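Local coordinates for protein TASOR (Homo sapiens, PDB 6TL1) that is a component of the HUSH complex, which mediates epigenetic repression, this chain being the pseudo-PARP domain of the longer protein, at residues A[53-58]-A[133-138]; A[70-75]-A[200-205]; A[156-161]-A[196-201]; A[112-117]-A[169-174]. All blocks are in the same frame, centred on the assembly; numbering follows the deposited sequence.

Contact 1 of 4, residues A[53-58]-A[133-138]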
loop_
_atom_site.group_PDB
_atom_site.type_symbol
_atom_site.label_atom_id
_atom_site.label_comp_id
_atom_site.label_asym_id
_atom_site.label_seq_id
_atom_site.Cartn_x
_atom_site.Cartn_y
_atom_site.Cartn_z
ATOM N N GLU A 53 -6.621 17.148 -3.062
ATOM C CA GLU A 53 -5.831 18.231 -3.639
ATOM C C GLU A 53 -4.779 17.685 -4.601
ATOM O O GLU A 53 -4.610 18.202 -5.712
ATOM C CB GLU A 53 -5.174 19.031 -2.512
ATOM C CG GLU A 53 -4.180 20.088 -2.946
ATOM C CD GLU A 53 -4.781 21.148 -3.845
ATOM O OE1 GLU A 53 -4.098 21.562 -4.806
ATOM O OE2 GLU A 53 -5.937 21.557 -3.602
ATOM N N LYS A 54 -4.080 16.621 -4.199
ATOM C CA LYS A 54 -3.048 16.040 -5.055
ATOM C C LYS A 54 -3.641 15.522 -6.353
ATOM O O LYS A 54 -3.073 15.727 -7.430
ATOM C CB LYS A 54 -2.331 14.904 -4.320
ATOM C CG LYS A 54 -1.349 14.108 -5.184
ATOM C CD LYS A 54 -0.142 14.970 -5.546
ATOM C CE LYS A 54 0.894 14.152 -6.329
ATOM N NZ LYS A 54 2.095 14.955 -6.721
ATOM N N ARG A 55 -4.813 14.891 -6.281
ATOM C CA ARG A 55 -5.438 14.406 -7.503
ATOM C C ARG A 55 -5.746 15.536 -8.470
ATOM O O ARG A 55 -5.598 15.371 -9.683
ATOM C CB ARG A 55 -6.718 13.623 -7.209
ATOM C CG ARG A 55 -7.200 12.961 -8.481
ATOM C CD ARG A 55 -8.675 12.779 -8.544
ATOM N NE ARG A 55 -9.124 11.764 -7.607
ATOM C CZ ARG A 55 -9.919 12.007 -6.570
ATOM N NH1 ARG A 55 -10.362 13.237 -6.338
ATOM N NH2 ARG A 55 -10.281 11.013 -5.769
ATOM N N ARG A 56 -6.205 16.687 -7.968
ATOM C CA ARG A 56 -6.495 17.764 -8.902
ATOM C C ARG A 56 -5.214 18.388 -9.445
ATOM O O ARG A 56 -5.204 18.897 -10.573
ATOM C CB ARG A 56 -7.379 18.832 -8.254
ATOM C CG ARG A 56 -8.781 18.346 -7.871
ATOM C CD ARG A 56 -9.623 19.498 -7.374
ATOM N NE ARG A 56 -10.207 20.209 -8.496
ATOM C CZ ARG A 56 -10.963 21.287 -8.375
ATOM N NH1 ARG A 56 -11.464 21.866 -9.456
ATOM N NH2 ARG A 56 -11.217 21.786 -7.171
ATOM N N GLU A 57 -4.127 18.376 -8.673
ATOM C CA GLU A 57 -2.864 18.861 -9.230
ATOM C C GLU A 57 -2.341 17.911 -10.298
ATOM O O GLU A 57 -1.766 18.353 -11.296
ATOM C CB GLU A 57 -1.805 19.059 -8.143
ATOM C CG GLU A 57 -2.273 19.735 -6.885
ATOM C CD GLU A 57 -1.128 20.048 -5.939
ATOM O OE1 GLU A 57 -0.029 19.480 -6.124
ATOM O OE2 GLU A 57 -1.327 20.862 -5.009
ATOM N N LEU A 58 -2.537 16.606 -10.113
ATOM C CA LEU A 58 -2.087 15.667 -11.138
ATOM C C LEU A 58 -2.836 15.901 -12.441
ATOM O O LEU A 58 -2.229 15.907 -13.521
ATOM C CB LEU A 58 -2.252 14.222 -10.661
ATOM C CG LEU A 58 -1.266 13.747 -9.595
ATOM C CD1 LEU A 58 -1.649 12.371 -9.067
ATOM C CD2 LEU A 58 0.169 13.734 -10.138
ATOM N N LYS A 133 -5.955 3.847 0.083
ATOM C CA LYS A 133 -6.280 4.213 -1.280
ATOM C C LYS A 133 -5.079 4.960 -1.846
ATOM O O LYS A 133 -4.392 5.695 -1.131
ATOM C CB LYS A 133 -7.555 5.054 -1.374
ATOM C CG LYS A 133 -7.494 6.452 -0.807
ATOM C CD LYS A 133 -8.791 7.195 -1.161
ATOM C CE LYS A 133 -8.881 8.582 -0.520
ATOM N NZ LYS A 133 -10.237 9.186 -0.758
ATOM N N ILE A 134 -4.781 4.701 -3.117
ATOM C CA ILE A 134 -3.595 5.234 -3.769
ATOM C C ILE A 134 -3.983 5.681 -5.164
ATOM O O ILE A 134 -4.999 5.255 -5.718
ATOM C CB ILE A 134 -2.441 4.206 -3.863
ATOM C CG1 ILE A 134 -2.935 2.956 -4.610
ATOM C CG2 ILE A 134 -1.933 3.875 -2.479
ATOM C CD1 ILE A 134 -1.874 1.887 -4.839
ATOM N N MET A 135 -3.149 6.550 -5.720
ATOM C CA MET A 135 -3.145 6.845 -7.147
ATOM C C MET A 135 -1.769 6.501 -7.675
ATOM O O MET A 135 -0.782 7.176 -7.348
ATOM C CB MET A 135 -3.484 8.309 -7.401
ATOM C CG MET A 135 -4.910 8.653 -7.022
ATOM S SD MET A 135 -5.278 10.370 -7.404
ATOM C CE MET A 135 -4.399 11.129 -6.052
ATOM N N LYS A 136 -1.695 5.437 -8.473
ATOM C CA LYS A 136 -0.407 5.085 -9.028
ATOM C C LYS A 136 0.039 6.117 -10.046
ATOM O O LYS A 136 1.240 6.261 -10.276
ATOM C CB LYS A 136 -0.439 3.686 -9.654
ATOM C CG LYS A 136 -0.833 2.574 -8.699
ATOM C CD LYS A 136 -0.399 1.219 -9.251
ATOM C CE LYS A 136 -1.428 0.597 -10.173
ATOM N NZ LYS A 136 -2.733 0.365 -9.495
ATOM N N GLY A 137 -0.905 6.847 -10.638
ATOM C CA GLY A 137 -0.560 7.906 -11.571
ATOM C C GLY A 137 0.273 7.381 -12.723
ATOM O O GLY A 137 0.042 6.280 -13.251
ATOM N N LYS A 138 1.257 8.179 -13.129
ATOM C CA LYS A 138 2.208 7.768 -14.155
ATOM C C LYS A 138 3.288 6.947 -13.471
ATOM O O LYS A 138 4.020 7.447 -12.604
ATOM C CB LYS A 138 2.784 8.968 -14.903
ATOM C CG LYS A 138 3.991 8.625 -15.762
ATOM C CD LYS A 138 4.262 9.676 -16.835
ATOM C CE LYS A 138 3.392 9.437 -18.080
ATOM N NZ LYS A 138 3.939 8.369 -18.986
#

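Contact 2 of 4, residues A[70-75]-A[200-205]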
loop_
_atom_site.group_PDB
_atom_site.type_symbol
_atom_site.label_atom_id
_atom_site.label_comp_id
_atom_site.label_asym_id
_atom_site.label_seq_id
_atom_site.Cartn_x
_atom_site.Cartn_y
_atom_site.Cartn_z
ATOM N N GLU A 70 -8.247 5.767 -8.664
ATOM C CA GLU A 70 -7.997 5.260 -7.316
ATOM C C GLU A 70 -7.884 3.740 -7.310
ATOM O O GLU A 70 -8.663 3.049 -7.965
ATOM C CB GLU A 70 -9.110 5.695 -6.362
ATOM C CG GLU A 70 -9.159 7.189 -6.118
ATOM C CD GLU A 70 -10.285 7.590 -5.183
ATOM O OE1 GLU A 70 -10.933 6.689 -4.605
ATOM O OE2 GLU A 70 -10.530 8.809 -5.039
ATOM N N SER A 71 -6.908 3.219 -6.576
ATOM C CA SER A 71 -6.815 1.781 -6.323
ATOM C C SER A 71 -6.401 1.584 -4.866
ATOM O O SER A 71 -6.355 2.538 -4.082
ATOM C CB SER A 71 -5.879 1.090 -7.330
ATOM O OG SER A 71 -4.615 1.702 -7.348
ATOM N N TYR A 72 -6.170 0.333 -4.472
ATOM C CA TYR A 72 -5.882 0.019 -3.079
ATOM C C TYR A 72 -4.561 -0.730 -2.953
ATOM O O TYR A 72 -4.171 -1.492 -3.840
ATOM C CB TYR A 72 -7.011 -0.844 -2.479
ATOM C CG TYR A 72 -8.354 -0.156 -2.468
ATOM C CD1 TYR A 72 -8.629 0.851 -1.542
ATOM C CD2 TYR A 72 -9.352 -0.502 -3.371
ATOM C CE1 TYR A 72 -9.859 1.484 -1.507
ATOM C CE2 TYR A 72 -10.604 0.132 -3.335
ATOM C CZ TYR A 72 -10.832 1.138 -2.400
ATOM O OH TYR A 72 -12.038 1.806 -2.334
ATOM N N ALA A 73 -3.862 -0.482 -1.845
ATOM C CA ALA A 73 -2.649 -1.205 -1.486
ATOM C C ALA A 73 -2.636 -1.397 0.023
ATOM O O ALA A 73 -3.419 -0.778 0.754
ATOM C CB ALA A 73 -1.384 -0.469 -1.947
ATOM N N PHE A 74 -1.704 -2.223 0.503
ATOM C CA PHE A 74 -1.814 -2.786 1.844
ATOM C C PHE A 74 -0.516 -2.686 2.628
ATOM O O PHE A 74 0.585 -2.651 2.066
ATOM C CB PHE A 74 -2.274 -4.249 1.750
ATOM C CG PHE A 74 -3.367 -4.436 0.754
ATOM C CD1 PHE A 74 -3.076 -4.729 -0.565
ATOM C CD2 PHE A 74 -4.684 -4.223 1.118
ATOM C CE1 PHE A 74 -4.071 -4.844 -1.493
ATOM C CE2 PHE A 74 -5.692 -4.345 0.191
ATOM C CZ PHE A 74 -5.383 -4.657 -1.119
ATOM N N LEU A 75 -0.670 -2.649 3.946
ATOM C CA LEU A 75 0.459 -2.611 4.862
ATOM C C LEU A 75 0.066 -3.348 6.131
ATOM O O LEU A 75 -0.891 -2.955 6.808
ATOM C CB LEU A 75 0.867 -1.174 5.185
ATOM C CG LEU A 75 2.191 -1.034 5.937
ATOM C CD1 LEU A 75 3.338 -1.493 5.051
ATOM C CD2 LEU A 75 2.414 0.419 6.373
ATOM N N CYS A 200 -3.356 7.388 0.999
ATOM C CA CYS A 200 -4.266 7.795 2.072
ATOM C C CYS A 200 -4.879 6.578 2.757
ATOM O O CYS A 200 -5.452 5.713 2.073
ATOM C CB CYS A 200 -5.371 8.701 1.515
ATOM S SG CYS A 200 -6.423 9.436 2.778
ATOM N N PRO A 201 -4.782 6.467 4.080
ATOM C CA PRO A 201 -5.420 5.338 4.773
ATOM C C PRO A 201 -6.933 5.365 4.600
ATOM O O PRO A 201 -7.578 6.413 4.726
ATOM C CB PRO A 201 -5.012 5.536 6.234
ATOM C CG PRO A 201 -4.744 6.984 6.351
ATOM C CD PRO A 201 -4.183 7.424 5.024
ATOM N N TYR A 202 -7.490 4.202 4.283
ATOM C CA TYR A 202 -8.896 4.013 3.951
ATOM C C TYR A 202 -9.619 3.063 4.895
ATOM O O TYR A 202 -10.762 3.336 5.282
ATOM C CB TYR A 202 -8.985 3.487 2.501
ATOM C CG TYR A 202 -10.373 3.121 2.043
ATOM C CD1 TYR A 202 -11.250 4.101 1.588
ATOM C CD2 TYR A 202 -10.799 1.791 2.033
ATOM C CE1 TYR A 202 -12.524 3.776 1.167
ATOM C CE2 TYR A 202 -12.073 1.460 1.621
ATOM C CZ TYR A 202 -12.923 2.444 1.178
ATOM O OH TYR A 202 -14.194 2.109 0.755
ATOM N N ALA A 203 -8.981 1.963 5.300
ATOM C CA ALA A 203 -9.626 1.000 6.183
ATOM C C ALA A 203 -8.559 0.217 6.930
ATOM O O ALA A 203 -7.403 0.154 6.510
ATOM C CB ALA A 203 -10.538 0.038 5.401
ATOM N N VAL A 204 -8.969 -0.385 8.046
ATOM C CA VAL A 204 -8.117 -1.261 8.844
ATOM C C VAL A 204 -8.892 -2.534 9.152
ATOM O O VAL A 204 -10.069 -2.474 9.526
ATOM C CB VAL A 204 -7.658 -0.590 10.152
ATOM C CG1 VAL A 204 -6.617 -1.447 10.849
ATOM C CG2 VAL A 204 -7.105 0.808 9.870
ATOM N N VAL A 205 -8.236 -3.679 8.985
ATOM C CA VAL A 205 -8.804 -4.970 9.338
ATOM C C VAL A 205 -7.818 -5.695 10.236
ATOM O O VAL A 205 -6.601 -5.500 10.152
ATOM C CB VAL A 205 -9.102 -5.832 8.099
ATOM C CG1 VAL A 205 -10.175 -5.189 7.238
ATOM C CG2 VAL A 205 -7.817 -6.063 7.309
#

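Contact 3 of 4, residues A[156-161]-A[196-201]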
loop_
_atom_site.group_PDB
_atom_site.type_symbol
_atom_site.label_atom_id
_atom_site.label_comp_id
_atom_site.label_asym_id
_atom_site.label_seq_id
_atom_site.Cartn_x
_atom_site.Cartn_y
_atom_site.Cartn_z
ATOM N N LYS A 156 8.433 13.595 -11.726
ATOM C CA LYS A 156 7.274 13.675 -12.614
ATOM C C LYS A 156 6.595 12.322 -12.811
ATOM O O LYS A 156 5.848 12.135 -13.767
ATOM C CB LYS A 156 7.663 14.275 -13.970
ATOM C CG LYS A 156 8.215 15.690 -13.869
ATOM C CD LYS A 156 7.338 16.602 -13.046
ATOM C CE LYS A 156 7.905 18.011 -12.997
ATOM N NZ LYS A 156 7.034 18.889 -12.159
ATOM N N HIS A 157 6.876 11.365 -11.937
ATOM C CA HIS A 157 6.184 10.091 -11.865
ATOM C C HIS A 157 5.670 9.937 -10.447
ATOM O O HIS A 157 6.213 10.534 -9.515
ATOM C CB HIS A 157 7.100 8.907 -12.245
ATOM C CG HIS A 157 7.562 8.937 -13.675
ATOM N ND1 HIS A 157 8.484 9.850 -14.140
ATOM C CD2 HIS A 157 7.215 8.176 -14.743
ATOM C CE1 HIS A 157 8.691 9.648 -15.431
ATOM N NE2 HIS A 157 7.933 8.639 -15.822
ATOM N N GLU A 158 4.600 9.163 -10.280
ATOM C CA GLU A 158 4.013 9.070 -8.949
ATOM C C GLU A 158 4.573 7.939 -8.109
ATOM O O GLU A 158 4.524 8.031 -6.874
ATOM C CB GLU A 158 2.489 8.935 -9.044
ATOM C CG GLU A 158 1.773 10.276 -9.266
ATOM C CD GLU A 158 2.252 11.020 -10.507
ATOM O OE1 GLU A 158 1.840 10.618 -11.619
ATOM O OE2 GLU A 158 3.065 11.960 -10.375
ATOM N N CYS A 159 5.105 6.877 -8.722
ATOM C CA CYS A 159 5.592 5.752 -7.934
ATOM C C CYS A 159 6.562 4.943 -8.785
ATOM O O CYS A 159 6.632 5.104 -10.004
ATOM C CB CYS A 159 4.473 4.831 -7.431
ATOM S SG CYS A 159 3.539 4.027 -8.774
ATOM N N HIS A 160 7.338 4.099 -8.119
ATOM C CA HIS A 160 8.090 3.044 -8.785
ATOM C C HIS A 160 7.390 1.712 -8.580
ATOM O O HIS A 160 6.788 1.477 -7.529
ATOM C CB HIS A 160 9.509 2.941 -8.227
ATOM C CG HIS A 160 10.387 4.110 -8.563
ATOM N ND1 HIS A 160 11.675 4.231 -8.084
ATOM C CD2 HIS A 160 10.170 5.201 -9.335
ATOM C CE1 HIS A 160 12.218 5.338 -8.556
ATOM N NE2 HIS A 160 11.322 5.951 -9.313
ATOM N N VAL A 161 7.504 0.824 -9.578
ATOM C CA VAL A 161 7.082 -0.567 -9.456
ATOM C C VAL A 161 8.147 -1.420 -10.134
ATOM O O VAL A 161 8.961 -0.925 -10.913
ATOM C CB VAL A 161 5.695 -0.876 -10.083
ATOM C CG1 VAL A 161 4.627 0.048 -9.523
ATOM C CG2 VAL A 161 5.752 -0.798 -11.606
ATOM N N PRO A 196 4.080 11.307 1.114
ATOM C CA PRO A 196 3.427 11.482 -0.190
ATOM C C PRO A 196 1.929 11.591 0.002
ATOM O O PRO A 196 1.346 10.859 0.801
ATOM C CB PRO A 196 3.800 10.201 -0.950
ATOM C CG PRO A 196 5.020 9.674 -0.244
ATOM C CD PRO A 196 4.783 10.018 1.207
ATOM N N ARG A 197 1.306 12.520 -0.721
ATOM C CA ARG A 197 -0.110 12.785 -0.497
ATOM C C ARG A 197 -1.050 11.933 -1.344
ATOM O O ARG A 197 -2.259 11.916 -1.057
ATOM C CB ARG A 197 -0.451 14.263 -0.734
ATOM C CG ARG A 197 0.471 15.298 -0.085
ATOM C CD ARG A 197 0.188 16.696 -0.658
ATOM N NE ARG A 197 0.750 16.870 -1.981
ATOM C CZ ARG A 197 0.433 17.872 -2.791
ATOM N NH1 ARG A 197 0.996 17.968 -3.987
ATOM N NH2 ARG A 197 -0.497 18.748 -2.438
ATOM N N HIS A 198 -0.541 11.209 -2.345
ATOM C CA HIS A 198 -1.379 10.321 -3.143
ATOM C C HIS A 198 -1.468 8.917 -2.543
ATOM O O HIS A 198 -1.828 7.964 -3.237
ATOM C CB HIS A 198 -0.906 10.297 -4.607
ATOM C CG HIS A 198 0.566 10.084 -4.796
ATOM N ND1 HIS A 198 1.527 10.838 -4.154
ATOM C CD2 HIS A 198 1.243 9.236 -5.612
ATOM C CE1 HIS A 198 2.727 10.440 -4.534
ATOM N NE2 HIS A 198 2.585 9.464 -5.414
ATOM N N VAL A 199 -1.184 8.802 -1.252
ATOM C CA VAL A 199 -1.393 7.624 -0.428
ATOM C C VAL A 199 -2.222 8.060 0.771
ATOM O O VAL A 199 -1.853 9.014 1.464
ATOM C CB VAL A 199 -0.055 7.024 0.036
ATOM C CG1 VAL A 199 -0.287 5.967 1.081
ATOM C CG2 VAL A 199 0.735 6.480 -1.177
ATOM N N CYS A 200 -3.356 7.388 0.999
ATOM C CA CYS A 200 -4.266 7.795 2.072
ATOM C C CYS A 200 -4.879 6.578 2.757
ATOM O O CYS A 200 -5.452 5.713 2.073
ATOM C CB CYS A 200 -5.371 8.701 1.515
ATOM S SG CYS A 200 -6.423 9.436 2.778
ATOM N N PRO A 201 -4.782 6.467 4.080
ATOM C CA PRO A 201 -5.420 5.338 4.773
ATOM C C PRO A 201 -6.933 5.365 4.600
ATOM O O PRO A 201 -7.578 6.413 4.726
ATOM C CB PRO A 201 -5.012 5.536 6.234
ATOM C CG PRO A 201 -4.744 6.984 6.351
ATOM C CD PRO A 201 -4.183 7.424 5.024
#

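Contact 4 of 4, residues A[112-117]-A[169-174]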
loop_
_atom_site.group_PDB
_atom_site.type_symbol
_atom_site.label_atom_id
_atom_site.label_comp_id
_atom_site.label_asym_id
_atom_site.label_seq_id
_atom_site.Cartn_x
_atom_site.Cartn_y
_atom_site.Cartn_z
ATOM N N TYR A 112 -0.353 -6.911 -2.961
ATOM C CA TYR A 112 -1.191 -8.082 -2.744
ATOM C C TYR A 112 -1.514 -8.231 -1.266
ATOM O O TYR A 112 -0.623 -8.126 -0.417
ATOM C CB TYR A 112 -0.505 -9.348 -3.258
ATOM C CG TYR A 112 -0.299 -9.385 -4.753
ATOM C CD1 TYR A 112 -1.381 -9.506 -5.603
ATOM C CD2 TYR A 112 0.981 -9.305 -5.316
ATOM C CE1 TYR A 112 -1.221 -9.555 -6.966
ATOM C CE2 TYR A 112 1.155 -9.347 -6.700
ATOM C CZ TYR A 112 0.035 -9.480 -7.513
ATOM O OH TYR A 112 0.138 -9.531 -8.876
ATOM N N ALA A 113 -2.787 -8.497 -0.967
ATOM C CA ALA A 113 -3.234 -8.564 0.418
ATOM C C ALA A 113 -2.817 -9.839 1.131
ATOM O O ALA A 113 -2.975 -9.905 2.355
ATOM C CB ALA A 113 -4.757 -8.435 0.485
ATOM N N ASP A 114 -2.317 -10.857 0.416
ATOM C CA ASP A 114 -1.828 -12.071 1.062
ATOM C C ASP A 114 -0.305 -12.148 1.092
ATOM O O ASP A 114 0.244 -13.171 1.513
ATOM C CB ASP A 114 -2.416 -13.332 0.397
ATOM C CG ASP A 114 -2.225 -13.364 -1.111
ATOM O OD1 ASP A 114 -1.802 -12.343 -1.702
ATOM O OD2 ASP A 114 -2.548 -14.411 -1.715
ATOM N N LEU A 115 0.388 -11.064 0.708
ATOM C CA LEU A 115 1.855 -10.992 0.650
ATOM C C LEU A 115 2.289 -9.754 1.428
ATOM O O LEU A 115 2.588 -8.712 0.839
ATOM C CB LEU A 115 2.329 -10.946 -0.799
ATOM C CG LEU A 115 3.826 -11.110 -1.060
ATOM C CD1 LEU A 115 4.419 -12.189 -0.177
ATOM C CD2 LEU A 115 4.045 -11.447 -2.533
ATOM N N LEU A 116 2.329 -9.879 2.756
ATOM C CA LEU A 116 2.522 -8.744 3.649
ATOM C C LEU A 116 3.857 -8.738 4.386
ATOM O O LEU A 116 4.090 -7.839 5.202
ATOM C CB LEU A 116 1.382 -8.704 4.672
ATOM C CG LEU A 116 -0.010 -8.744 4.049
ATOM C CD1 LEU A 116 -1.056 -9.116 5.100
ATOM C CD2 LEU A 116 -0.323 -7.414 3.387
ATOM N N GLN A 117 4.742 -9.688 4.112
ATOM C CA GLN A 117 6.028 -9.797 4.794
ATOM C C GLN A 117 6.876 -10.770 3.988
ATOM O O GLN A 117 6.358 -11.510 3.147
ATOM C CB GLN A 117 5.865 -10.246 6.257
ATOM C CG GLN A 117 5.743 -11.741 6.426
ATOM C CD GLN A 117 5.506 -12.194 7.861
ATOM O OE1 GLN A 117 5.367 -11.385 8.774
ATOM N NE2 GLN A 117 5.498 -13.508 8.063
ATOM N N THR A 169 3.930 -15.307 -9.566
ATOM C CA THR A 169 2.630 -15.956 -9.430
ATOM C C THR A 169 2.461 -16.712 -8.120
ATOM O O THR A 169 1.339 -17.135 -7.814
ATOM C CB THR A 169 2.351 -16.924 -10.596
ATOM O OG1 THR A 169 3.287 -18.010 -10.579
ATOM C CG2 THR A 169 2.424 -16.198 -11.928
ATOM N N SER A 170 3.536 -16.921 -7.364
ATOM C CA SER A 170 3.509 -17.727 -6.154
ATOM C C SER A 170 3.970 -16.910 -4.956
ATOM O O SER A 170 4.962 -16.177 -5.036
ATOM C CB SER A 170 4.394 -18.976 -6.321
ATOM O OG SER A 170 4.544 -19.672 -5.098
ATOM N N LEU A 171 3.271 -17.084 -3.830
ATOM C CA LEU A 171 3.685 -16.482 -2.567
ATOM C C LEU A 171 5.072 -16.939 -2.122
ATOM O O LEU A 171 5.679 -16.279 -1.270
ATOM C CB LEU A 171 2.664 -16.822 -1.476
ATOM C CG LEU A 171 1.264 -16.226 -1.656
ATOM C CD1 LEU A 171 0.295 -16.783 -0.614
ATOM C CD2 LEU A 171 1.326 -14.697 -1.567
ATOM N N LEU A 172 5.585 -18.039 -2.672
ATOM C CA LEU A 172 6.875 -18.604 -2.281
ATOM C C LEU A 172 7.993 -18.345 -3.289
ATOM O O LEU A 172 9.123 -18.780 -3.059
ATOM C CB LEU A 172 6.748 -20.115 -2.027
ATOM C CG LEU A 172 5.749 -20.436 -0.919
ATOM C CD1 LEU A 172 5.381 -21.915 -0.864
ATOM C CD2 LEU A 172 6.265 -19.931 0.423
ATOM N N ALA A 173 7.716 -17.648 -4.386
ATOM C CA ALA A 173 8.767 -17.282 -5.324
ATOM C C ALA A 173 9.808 -16.389 -4.647
ATOM O O ALA A 173 9.511 -15.641 -3.713
ATOM C CB ALA A 173 8.166 -16.570 -6.536
ATOM N N TYR A 174 11.044 -16.485 -5.121
ATOM C CA TYR A 174 12.145 -15.729 -4.530
ATOM C C TYR A 174 11.842 -14.233 -4.513
ATOM O O TYR A 174 11.605 -13.628 -5.561
ATOM C CB TYR A 174 13.417 -15.980 -5.326
ATOM C CG TYR A 174 14.652 -15.375 -4.709
ATOM C CD1 TYR A 174 15.158 -15.868 -3.511
ATOM C CD2 TYR A 174 15.290 -14.289 -5.298
ATOM C CE1 TYR A 174 16.293 -15.329 -2.938
ATOM C CE2 TYR A 174 16.429 -13.724 -4.722
ATOM C CZ TYR A 174 16.919 -14.250 -3.540
ATOM O OH TYR A 174 18.045 -13.715 -2.959
#

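Contact 1 of 4, residues A[53-58]-A[133-138]
Met135 meets Arg55 where helix 45-60 of the TASOR pseudo-PARP domain packs over the segment 133-138, which continues strand 126-134, an inner strand of the five-stranded antiparallel sheet. The interaction is almost wholly one of van der Waals contact, and Met135 supplies most of it. Its side chain runs toward the helix and crosses that of Arg55 at about a right angle, so that sulfur and methyl both press on the aliphatic root of the arginine: CE of Met135 lies 3.6 Å from CB of Arg55. The bend at the last methionine torsion (chi3 -76°) turns this methyl along the helix surface, where Lys54 CG and Leu58 CD1 also border it, the latter a purely apolar neighbour 4.3 Å from Met135 CE. Phe51, one turn before Arg55 on the helix, packs on Met135 as well.

The polar ends find partners elsewhere. Arg55 carries its guanidinium past the thioether to Glu70, a salt-bridge partner modelled so close that the detailed geometry is doubtful, while Lys54 leads its amine away to Glu186. The like-charged Lys133 NZ stays 5.3 Å from Arg55 NH2. Closest of all across the contact is the thioether itself, with Met135 SD 3.4 Å from Arg55 CG.

Contact 2 of 4, residues A[70-75]-A[200-205]
An aromatic pair, Tyr72 with Tyr202, bridges two strands of the antiparallel sheet that are not direct neighbours: strand 126-134 runs between strands 71-77 and 199-209. The backbones are therefore far apart, with Tyr72 CA 8.6 Å from Tyr202 CA, and the rings alone span the gap on one side of the sheet. Tyr202 belongs to a classic beta bulge, in which it and Ala203 both face Ile131 of the middle strand.

The two rings are inclined at 50° with centroids 5.1 Å apart, an oblique pairing. Tyr72 CE1 lies over one face of the Tyr202 ring, off-centre toward the rim, 3.7 Å from Tyr202 CD2. Farther out, Tyr72 OH reaches Tyr202 CZ at the same separation. The hydroxyl oxygens, Tyr72 OH and Tyr202 OH, remain 3.8 Å apart, so the contact rests on ring packing. A chi1 of 175°, which puts CG opposite the backbone N, lets the Tyr202 ring project from the sheet face beside the ring of Tyr72.

Ile20 of helix 12-22 touches both tyrosines, Ile131 of the middle strand lies against Tyr72, and Leu41 of strand 34-42 flanks Tyr202.

Contact 3 of 4, residues A[156-161]-A[196-201]
A histidine-to-backbone hydrogen bond ties the turn leading into strand 199-209 to the loop just before strand 159-162. His198 NE2 donates to the carbonyl oxygen Glu158 O over 2.8 Å, and the bond is nearly straight, with an N-H...O angle of 172°. The acceptor lies practically in the imidazole plane, at the ring edge. Seen from the carbonyl, the donor approaches at a C=O...N angle of 126° and is tilted modestly from the carbonyl plane.

In the fold, this bond connects the two sheets of the pseudo-PARP domain, because strand 199-209 belongs to the five-stranded antiparallel sheet and strand 159-162 to the smaller mixed one. His198 is placed for the task by its first torsion (chi1 49°), which sets CG between the backbone N and the carbonyl carbon and aims the ring at the other segment. Phe184, of strand 181-184 in the mixed sheet, meets the imidazole with the ring planes steeply inclined, and Met135 also touches it.

The Glu158 side chain adds van der Waals contact of its own: CB lies 3.7 Å from His198 CD2, and CG 3.8 Å from the same carbon. Beyond CG the chain bends, and the carboxylate leads away from the imidazole. OE2 forms a salt bridge with Arg63, OE1 accepts from the backbone N of Lys138, and Glu158 OE2 is left 5.6 Å from His198 NE2.

Contact 4 of 4, residues A[112-117]-A[169-174]
Leu171 holds CG anti to its carbonyl carbon (chi1 -66°), a setting that extends both methyls toward Asp114, whose own first torsion (chi1 52°) places the carboxylate between its backbone N and carbonyl carbon and beside the leucine. The two side chains meet at a slant. Leu171 CD2 does most of the touching: it lies 3.6 Å from the backbone oxygen Asp114 O and 3.8 Å from Asp114 CG. The second methyl, Leu171 CD1, comes within 3.9 Å of Asp114 OD2. Leu115 contributes its CB, 4.0 Å from Leu171 CD2, as the apolar part of the interface.

Both segments are loops built on type I beta turns, Tyr112 to Leu115 and Ser170 to Ala173, and the contact sets one turn against the other. The second is reinforced by an ST turn in which Leu172 N donates to Ser170 OG at 3.1 Å, bracing the backbone at Leu171. Helix 176-179 packs on Leu115 through Ala176 and Tyr177.

The carboxylate of Asp114 is spoken for elsewhere: OD1 accepts from the backbone N of Leu26, and OD2 is bonded to Ser30 OG and Glu27 N. These three hydrogen bonds would stabilise the buried acid, and Leu171 thus lays hydrocarbon against a carboxylate whose hydrogen-bonding partners lie outside the contact.

How the contacts relate
Contacts 1, 2 and 3 converge on the five-stranded antiparallel sheet, while contact 4 joins two loops and reaches the others through contact 2 alone. Contacts 1 and 3 are closest, their centres about 7 Å apart, and join through the salt bridge of Glu57 with Arg197 and through Leu58 packing on Glu158. Contact 2, centred about 15 Å from contact 1, shares Cys200 and Pro201 with contact 3; Lys133 N and Cys200 O, 2.8 Å apart, probably hydrogen-bond and link all three. Contact 4 meets contact 2 where Phe74 packs on Ala113 and Leu116. Its centre is about 26 Å from that of contact 1, on the opposite side of the chain's centre.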